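Side-chain contact in AP endonuclease, family protein 2 (Mycobacterium smegmatis, PDB 5TNV), which binds magnesium in a xylose isomerase-like TIM barrel and may act as an endonuclease: residues Lys47-Pro50 with Ala51-Ala55. Sequence-based numbering, arbitrary orientation.
Sequences KDAP and AGVWA
K47 meets W54 through its backbone: its carbonyl O lies 4.0 Å from W54 CZ2, close to the plane of the indole and at its edge. Two residues on, the methyl of A49 reaches the helix, with CB 3.9 Å from W54 NE1 and 4.0 Å from V53 CG1, while A49 O stands 3.6 Å above the indole plane, displaced toward the ring's rim. The carbonyls of K47 and A49 both accept hydrogen bonds from R85 NH2, and W54 NE1 donates to I46 O, which ties the indole to the incoming chain. P50 follows at the N-cap. Its ring CD packs 3.9 Å from V53 CG2, the branch that lies beside the backbone N because CG1 is anti to it (chi1 171°). P50 O accepts the bond from V53 N at 2.9 Å, bent to 138° at the hydrogen and approached from above the carbonyl plane, and this same oxygen sits over the rim of the W54 ring. A49, just before the N-cap, and W54, at the fourth helical position, meet as in a hydrophobic staple, with V53 packing beside them, at the start of helix 51-63, the β-α-β crossover between parallel strands 29-32 and 68-70 of the TIM barrel.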
ATOM      1  N   LYS A  47       5.995 -13.158  30.958  1.00  6.00           N
ATOM      2  CA  LYS A  47       5.953 -14.505  31.548  1.00  7.36           C
ATOM      3  C   LYS A  47       5.323 -14.522  32.931  1.00  6.01           C
ATOM      4  O   LYS A  47       4.836 -15.574  33.342  1.00  6.96           O
ATOM      5  CB  LYS A  47       7.363 -15.070  31.594  1.00  8.70           C
ATOM      6  CG  LYS A  47       8.208 -14.604  32.649  1.00 11.23           C
ATOM      7  CD  LYS A  47       9.595 -15.239  32.539  1.00 19.95           C
ATOM      8  CE  LYS A  47       9.646 -16.677  33.090  1.00 30.16           C
ATOM      9  NZ  LYS A  47      11.028 -17.196  33.256  1.00 39.06           N
ATOM     10  N   ASP A  48       5.329 -13.410  33.639  1.00  6.24           N
ATOM     11  CA  ASP A  48       4.837 -13.298  35.001  1.00  6.45           C
ATOM     12  C   ASP A  48       3.453 -12.718  35.054  1.00  6.19           C
ATOM     13  O   ASP A  48       2.879 -12.545  36.158  1.00  7.17           O
ATOM     14  CB  ASP A  48       5.807 -12.449  35.836  1.00  6.98           C
ATOM     15  CG  ASP A  48       7.200 -13.036  35.911  1.00  6.95           C
ATOM     16  OD1 ASP A  48       7.300 -14.263  36.124  1.00  8.09           O
ATOM     17  OD2 ASP A  48       8.168 -12.280  35.772  1.00  8.69           O
ATOM     18  N   ALA A  49       2.841 -12.351  33.928  1.00  6.31           N
ATOM     19  CA  ALA A  49       1.578 -11.600  33.954  1.00  6.54           C
ATOM     20  C   ALA A  49       0.391 -12.484  34.291  1.00  6.57           C
ATOM     21  O   ALA A  49       0.397 -13.669  33.995  1.00  7.22           O
ATOM     22  CB  ALA A  49       1.369 -10.939  32.593  1.00  7.29           C
ATOM     23  N   PRO A  50      -0.660 -11.913  34.844  1.00  7.38           N
ATOM     24  CA  PRO A  50      -1.889 -12.692  35.034  1.00  7.61           C
ATOM     25  C   PRO A  50      -2.420 -13.143  33.667  1.00  6.66           C
ATOM     26  O   PRO A  50      -2.247 -12.494  32.637  1.00  7.37           O
ATOM     27  CB  PRO A  50      -2.809 -11.692  35.678  1.00 10.17           C
ATOM     28  CG  PRO A  50      -2.003 -10.569  36.168  1.00 12.11           C
ATOM     29  CD  PRO A  50      -0.778 -10.530  35.328  1.00  8.87           C
ATOM     30  N   ALA A  51      -3.105 -14.299  33.708  1.00  8.74           N
ATOM     31  CA  ALA A  51      -3.599 -14.891  32.467  1.00  9.59           C
ATOM     32  C   ALA A  51      -4.522 -13.894  31.746  1.00  8.11           C
ATOM     33  O   ALA A  51      -4.621 -13.896  30.533  1.00  8.47           O
ATOM     34  CB  ALA A  51      -4.222 -16.235  32.742  1.00 11.34           C
ATOM     35  N   GLY A  52      -5.240 -13.065  32.469  1.00  8.33           N
ATOM     36  CA  GLY A  52      -6.127 -12.078  31.868  1.00  8.76           C
ATOM     37  C   GLY A  52      -5.418 -11.073  30.989  1.00  7.70           C
ATOM     38  O   GLY A  52      -6.010 -10.529  30.040  1.00  8.88           O
ATOM     39  N   VAL A  53      -4.161 -10.771  31.271  1.00  7.21           N
ATOM     40  CA  VAL A  53      -3.348  -9.922  30.442  1.00  7.25           C
ATOM     41  C   VAL A  53      -3.068 -10.627  29.110  1.00  5.75           C
ATOM     42  O   VAL A  53      -3.220 -10.030  28.029  1.00  6.33           O
ATOM     43  CB  VAL A  53      -2.079  -9.541  31.184  1.00  7.89           C
ATOM     44  CG1 VAL A  53      -1.083  -8.828  30.295  1.00  8.95           C
ATOM     45  CG2 VAL A  53      -2.421  -8.592  32.341  1.00 10.81           C
ATOM     46  N   TRP A  54      -2.658 -11.866  29.143  1.00  6.06           N
ATOM     47  CA  TRP A  54      -2.476 -12.670  27.939  1.00  5.64           C
ATOM     48  C   TRP A  54      -3.769 -12.688  27.155  1.00  5.57           C
ATOM     49  O   TRP A  54      -3.774 -12.582  25.928  1.00  6.08           O
ATOM     50  CB  TRP A  54      -2.100 -14.083  28.321  1.00  6.69           C
ATOM     51  CG  TRP A  54      -0.831 -14.258  29.114  1.00  5.47           C
ATOM     52  CD1 TRP A  54       0.206 -13.410  29.243  1.00  5.41           C
ATOM     53  CD2 TRP A  54      -0.498 -15.400  29.899  1.00  5.57           C
ATOM     54  NE1 TRP A  54       1.180 -13.943  30.038  1.00  5.62           N
ATOM     55  CE2 TRP A  54       0.775 -15.170  30.474  1.00  5.74           C
ATOM     56  CE3 TRP A  54      -1.137 -16.600  30.215  1.00  6.79           C
ATOM     57  CZ2 TRP A  54       1.410 -16.090  31.306  1.00  6.51           C
ATOM     58  CZ3 TRP A  54      -0.505 -17.504  31.032  1.00  7.47           C
ATOM     59  CH2 TRP A  54       0.742 -17.257  31.580  1.00  6.87           C
ATOM     60  N   ALA A  55      -4.885 -12.856  27.838  1.00  6.01           N
ATOM     61  CA  ALA A  55      -6.185 -12.960  27.176  1.00  6.05           C
ATOM     62  C   ALA A  55      -6.493 -11.726  26.358  1.00  5.67           C
ATOM     63  O   ALA A  55      -7.030 -11.825  25.263  1.00  5.85           O
ATOM     64  CB  ALA A  55      -7.300 -13.182  28.192  1.00  7.05           C
TER